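Local coordinates for protein SsfS6 (Streptomyces sp. SF2575, PDB 4FZR) that belongs to the GT-B fold clan, with two Rossmann-like domains related to the erythromycin biosynthesis protein CIII family, at residues E45-A50 against P64-C69; L19-C24 against D125-E130. All coordinates share one frame; numbering follows the deposited sequence.

Contact 1: E45-A50 against P64-C69; sequences EVLVAA and PFAPTC
Val48 and Ala66 sit at the middle of a short parallel pairing in which strand 65-67 runs beside strand 45-50 at 30°. Val48 uses both its polar backbone atoms on this neighbour: its N donates to Pro64 O (3.0 Å) and its O accepts from Ala66 N. Ala50 N then bonds to Ala66 O at 3.2 Å, and Ala50 O takes Thr68 N at 2.8 Å. In this last bond the donor stands above the carbonyl plane, as the chain turns a corner at Thr68.

Side chains fill in on both faces. On one, the Leu47 and Pro64 side chains cross obliquely, Leu47 CD1 lying 3.8 Å from Pro64 CB and also reaching Ala66 CB; further along, Ala49 CB meets Thr68 CG2 at 3.5 Å. On the other, Phe65 CD1 lies near Val48 O, and CE1 and CZ near Ala50 O, the carbonyls meeting the ring obliquely. Its CG is anti to the backbone N (chi1 173°), which carries CE1 to 4.2 Å from Ala50 CB. A water bonded to Thr68 OG1 also makes a weak bond to Ala49 O.

Phe222 of the second subunit packs on Leu47. Within the chain, the two strands belong to a right-handed beta-alpha-beta unit, and 45-50 lies between the outer strand 65-67 and strand 17-21. Helix 55-60 packs on Val48 and Phe65 through Val58, and helix 93-122 lies over the opposite face, touching Leu47, Ala66 and Thr68.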
loop_
_atom_site.group_PDB
_atom_site.type_symbol
_atom_site.label_atom_id
_atom_site.label_comp_id
_atom_site.label_asym_id
_atom_site.label_seq_id
_atom_site.Cartn_x
_atom_site.Cartn_y
_atom_site.Cartn_z
ATOM N N GLU A 45 -13.832 1.675 0.845
ATOM C CA GLU A 45 -13.469 0.387 1.414
ATOM C C GLU A 45 -13.102 -0.587 0.299
ATOM O O GLU A 45 -13.841 -0.725 -0.677
ATOM C CB GLU A 45 -14.630 -0.164 2.238
ATOM C CG GLU A 45 -14.243 -1.321 3.131
ATOM C CD GLU A 45 -15.291 -1.618 4.188
ATOM O OE1 GLU A 45 -16.112 -0.722 4.484
ATOM O OE2 GLU A 45 -15.291 -2.749 4.722
ATOM N N VAL A 46 -11.965 -1.264 0.444
ATOM C CA VAL A 46 -11.450 -2.121 -0.621
ATOM C C VAL A 46 -11.142 -3.533 -0.132
ATOM O O VAL A 46 -10.603 -3.727 0.957
ATOM C CB VAL A 46 -10.176 -1.515 -1.259
ATOM C CG1 VAL A 46 -9.469 -2.537 -2.146
ATOM C CG2 VAL A 46 -10.524 -0.263 -2.053
ATOM N N LEU A 47 -11.497 -4.517 -0.950
ATOM C CA LEU A 47 -11.137 -5.901 -0.689
ATOM C C LEU A 47 -10.664 -6.539 -1.994
ATOM O O LEU A 47 -11.409 -6.594 -2.974
ATOM C CB LEU A 47 -12.331 -6.670 -0.118
ATOM C CG LEU A 47 -12.095 -8.142 0.241
ATOM C CD1 LEU A 47 -10.976 -8.290 1.258
ATOM C CD2 LEU A 47 -13.369 -8.769 0.772
ATOM N N VAL A 48 -9.418 -7.000 -2.012
ATOM C CA VAL A 48 -8.867 -7.631 -3.206
ATOM C C VAL A 48 -9.081 -9.138 -3.145
ATOM O O VAL A 48 -8.606 -9.806 -2.225
ATOM C CB VAL A 48 -7.368 -7.331 -3.372
ATOM C CG1 VAL A 48 -6.830 -8.000 -4.634
ATOM C CG2 VAL A 48 -7.140 -5.829 -3.414
ATOM N N ALA A 49 -9.809 -9.663 -4.125
ATOM C CA ALA A 49 -10.119 -11.084 -4.171
ATOM C C ALA A 49 -9.349 -11.757 -5.305
ATOM O O ALA A 49 -9.397 -11.308 -6.451
ATOM C CB ALA A 49 -11.619 -11.289 -4.339
ATOM N N ALA A 50 -8.630 -12.828 -4.978
ATOM C CA ALA A 50 -7.810 -13.530 -5.960
ATOM C C ALA A 50 -7.508 -14.951 -5.488
ATOM O O ALA A 50 -7.956 -15.362 -4.418
ATOM C CB ALA A 50 -6.514 -12.764 -6.212
ATOM N N PRO A 64 -6.175 -5.469 1.899
ATOM C CA PRO A 64 -6.974 -6.592 2.409
ATOM C C PRO A 64 -7.168 -7.685 1.361
ATOM O O PRO A 64 -7.388 -7.365 0.196
ATOM C CB PRO A 64 -8.322 -5.941 2.751
ATOM C CG PRO A 64 -8.040 -4.482 2.858
ATOM C CD PRO A 64 -6.949 -4.215 1.876
ATOM N N PHE A 65 -7.107 -8.948 1.781
ATOM C CA PHE A 65 -7.160 -10.077 0.855
ATOM C C PHE A 65 -8.215 -11.122 1.217
ATOM O O PHE A 65 -8.465 -11.384 2.389
ATOM C CB PHE A 65 -5.797 -10.769 0.796
ATOM C CG PHE A 65 -5.803 -12.048 0.003
ATOM C CD1 PHE A 65 -5.801 -12.016 -1.383
ATOM C CD2 PHE A 65 -5.821 -13.280 0.641
ATOM C CE1 PHE A 65 -5.810 -13.188 -2.120
ATOM C CE2 PHE A 65 -5.830 -14.458 -0.094
ATOM C CZ PHE A 65 -5.825 -14.411 -1.475
ATOM N N ALA A 66 -8.810 -11.727 0.192
ATOM C CA ALA A 66 -9.735 -12.845 0.366
ATOM C C ALA A 66 -9.584 -13.806 -0.813
ATOM O O ALA A 66 -9.572 -13.374 -1.963
ATOM C CB ALA A 66 -11.168 -12.345 0.459
ATOM N N PRO A 67 -9.471 -15.114 -0.534
ATOM C CA PRO A 67 -9.203 -16.091 -1.595
ATOM C C PRO A 67 -10.464 -16.521 -2.343
ATOM O O PRO A 67 -11.504 -16.716 -1.717
ATOM C CB PRO A 67 -8.613 -17.271 -0.825
ATOM C CG PRO A 67 -9.300 -17.213 0.510
ATOM C CD PRO A 67 -9.566 -15.752 0.793
ATOM N N THR A 68 -10.372 -16.664 -3.663
ATOM C CA THR A 68 -11.524 -17.061 -4.473
ATOM C C THR A 68 -11.369 -18.469 -5.046
ATOM O O THR A 68 -12.300 -19.010 -5.643
ATOM C CB THR A 68 -11.771 -16.067 -5.621
ATOM O OG1 THR A 68 -10.594 -15.958 -6.432
ATOM C CG2 THR A 68 -12.137 -14.701 -5.060
ATOM N N CYS A 69 -10.195 -19.059 -4.855
ATOM C CA CYS A 69 -9.947 -20.432 -5.270
ATOM C C CYS A 69 -8.587 -20.863 -4.732
ATOM O O CYS A 69 -7.773 -20.018 -4.360
ATOM C CB CYS A 69 -9.996 -20.567 -6.798
ATOM S SG CYS A 69 -8.621 -19.798 -7.693
HETATM O O HOH W 1 -10.804 -13.641 -7.995
#

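Contact 2: L19-C24 against D125-E130; sequences LVIAGC and DLVLTE
Three backbone hydrogen bonds join Leu19 and Ile21 to the parallel strand 126-130. Leu19 N donates to Leu126 O (2.9 Å), Leu19 O accepts from Leu128 N, and Ile21 N donates to Leu128 O (2.9 Å). In the first and third the donor N lies nearly in line with the C=O bond, whereas Leu128 N approaches Leu19 O from above the carbonyl plane. Weaker CA-H...O contacts include Val20 CA to Leu128 O at 3.2 Å.

The apolar contacts divide between the two faces. Val20 and Leu128 lie side by side and point the same way, CG2 to CD2 being 4.0 Å. On the other face Ile21 CD1 meets Val127 CG1, also at 4.0 Å.

Polar side chains come in at the C-terminal end. Thr129 holds OG1 anti to its own N (chi1 -167°), which places the hydroxyl 2.9 Å from Ile21 O; its single proton may go there or to Ser133 O. A water modelled very close to Ile21 O and Glu130 N may bridge them, and the Glu130 carboxylate forms a salt bridge with Arg153.

The chemistry thus changes along the strands: regular amide pairing between apolar faces probably gives way to side-chain and perhaps water contacts.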
loop_
_atom_site.group_PDB
_atom_site.type_symbol
_atom_site.label_atom_id
_atom_site.label_comp_id
_atom_site.label_asym_id
_atom_site.label_seq_id
_atom_site.Cartn_x
_atom_site.Cartn_y
_atom_site.Cartn_z
ATOM N N LEU A 19 -15.000 -4.194 -4.494
ATOM C CA LEU A 19 -14.361 -5.495 -4.579
ATOM C C LEU A 19 -13.433 -5.534 -5.800
ATOM O O LEU A 19 -13.887 -5.441 -6.941
ATOM C CB LEU A 19 -15.421 -6.596 -4.671
ATOM C CG LEU A 19 -14.908 -8.036 -4.770
ATOM C CD1 LEU A 19 -13.976 -8.379 -3.618
ATOM C CD2 LEU A 19 -16.068 -9.018 -4.823
ATOM N N VAL A 20 -12.132 -5.648 -5.553
ATOM C CA VAL A 20 -11.153 -5.770 -6.628
ATOM C C VAL A 20 -10.933 -7.244 -6.942
ATOM O O VAL A 20 -10.416 -7.991 -6.113
ATOM C CB VAL A 20 -9.804 -5.127 -6.248
ATOM C CG1 VAL A 20 -8.880 -5.068 -7.463
ATOM C CG2 VAL A 20 -10.030 -3.736 -5.672
ATOM N N ILE A 21 -11.342 -7.666 -8.135
ATOM C CA ILE A 21 -11.234 -9.067 -8.521
ATOM C C ILE A 21 -10.039 -9.271 -9.447
ATOM O O ILE A 21 -10.043 -8.820 -10.592
ATOM C CB ILE A 21 -12.544 -9.569 -9.165
ATOM C CG1 ILE A 21 -13.649 -9.601 -8.100
ATOM C CG2 ILE A 21 -12.348 -10.948 -9.788
ATOM C CD1 ILE A 21 -14.998 -10.053 -8.597
ATOM N N ALA A 22 -9.016 -9.947 -8.928
ATOM C CA ALA A 22 -7.728 -10.065 -9.613
ATOM C C ALA A 22 -7.431 -11.496 -10.068
ATOM O O ALA A 22 -8.244 -12.403 -9.875
ATOM C CB ALA A 22 -6.610 -9.550 -8.713
ATOM N N GLY A 23 -6.256 -11.685 -10.663
ATOM C CA GLY A 23 -5.898 -12.946 -11.293
ATOM C C GLY A 23 -5.195 -13.953 -10.400
ATOM O O GLY A 23 -5.424 -14.003 -9.190
ATOM N N CYS A 24 -4.336 -14.769 -11.006
ATOM C CA CYS A 24 -3.646 -15.833 -10.279
ATOM C C CYS A 24 -2.124 -15.730 -10.394
ATOM O O CYS A 24 -1.400 -16.592 -9.897
ATOM C CB CYS A 24 -4.115 -17.207 -10.769
ATOM S SG CYS A 24 -3.692 -17.574 -12.491
ATOM N N ASP A 125 -20.474 -2.123 -3.815
ATOM C CA ASP A 125 -21.177 -1.214 -4.704
ATOM C C ASP A 125 -20.549 -1.294 -6.086
ATOM O O ASP A 125 -21.169 -0.938 -7.083
ATOM C CB ASP A 125 -21.068 0.229 -4.203
ATOM C CG ASP A 125 -21.273 0.356 -2.707
ATOM O OD1 ASP A 125 -22.244 -0.224 -2.183
ATOM O OD2 ASP A 125 -20.460 1.047 -2.063
ATOM N N LEU A 126 -19.307 -1.766 -6.136
ATOM C CA LEU A 126 -18.499 -1.642 -7.337
ATOM C C LEU A 126 -17.513 -2.793 -7.452
ATOM O O LEU A 126 -16.992 -3.279 -6.449
ATOM C CB LEU A 126 -17.735 -0.318 -7.283
ATOM C CG LEU A 126 -17.344 0.388 -8.580
ATOM C CD1 LEU A 126 -18.443 0.301 -9.613
ATOM C CD2 LEU A 126 -17.049 1.839 -8.254
ATOM N N VAL A 127 -17.267 -3.231 -8.683
ATOM C CA VAL A 127 -16.225 -4.210 -8.956
ATOM C C VAL A 127 -15.143 -3.555 -9.801
ATOM O O VAL A 127 -15.428 -2.992 -10.855
ATOM C CB VAL A 127 -16.770 -5.456 -9.702
ATOM C CG1 VAL A 127 -15.631 -6.399 -10.070
ATOM C CG2 VAL A 127 -17.795 -6.188 -8.851
ATOM N N LEU A 128 -13.907 -3.603 -9.313
ATOM C CA LEU A 128 -12.749 -3.175 -10.090
ATOM C C LEU A 128 -11.965 -4.407 -10.529
ATOM O O LEU A 128 -11.717 -5.313 -9.730
ATOM C CB LEU A 128 -11.860 -2.244 -9.265
ATOM C CG LEU A 128 -10.418 -2.041 -9.749
ATOM C CD1 LEU A 128 -10.378 -1.394 -11.125
ATOM C CD2 LEU A 128 -9.635 -1.209 -8.741
ATOM N N THR A 129 -11.575 -4.445 -11.797
ATOM C CA THR A 129 -10.942 -5.637 -12.338
ATOM C C THR A 129 -10.020 -5.332 -13.516
ATOM O O THR A 129 -9.989 -4.219 -14.039
ATOM C CB THR A 129 -12.010 -6.648 -12.788
ATOM O OG1 THR A 129 -11.402 -7.920 -13.037
ATOM C CG2 THR A 129 -12.714 -6.159 -14.042
ATOM N N GLU A 130 -9.261 -6.345 -13.912
ATOM C CA GLU A 130 -8.354 -6.257 -15.047
ATOM C C GLU A 130 -9.051 -6.830 -16.284
ATOM O O GLU A 130 -9.843 -7.764 -16.177
ATOM C CB GLU A 130 -7.068 -7.016 -14.717
ATOM C CG GLU A 130 -6.091 -7.157 -15.850
ATOM C CD GLU A 130 -6.191 -8.509 -16.524
ATOM O OE1 GLU A 130 -6.290 -9.527 -15.807
ATOM O OE2 GLU A 130 -6.178 -8.554 -17.771
HETATM O O HOH W 2 -8.339 -8.070 -12.191
#

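In the fold
From the N terminus, strand 17-21 enters first and takes a central place in the parallel sheet of the N-terminal domain. The chain returns through helix 33-41 to strand 45-51, then through helix 55-60 to strand 65-67, where contact 1 closes a short loop. Only after the long helix 93-122 does strand 126-130 arrive on the other side of strand 17-21, and contact 2 closes a loop that contains all of contact 1. The order 3-2-1-4 that results is that of a Rossmann-like sheet. With centres 8 Å apart, the contacts meet where Leu47 and Ala49 probably hydrogen-bond to Val20, so that the outer strand 65-67 is connected through 45-51 to strand 17-21 in mid-sheet.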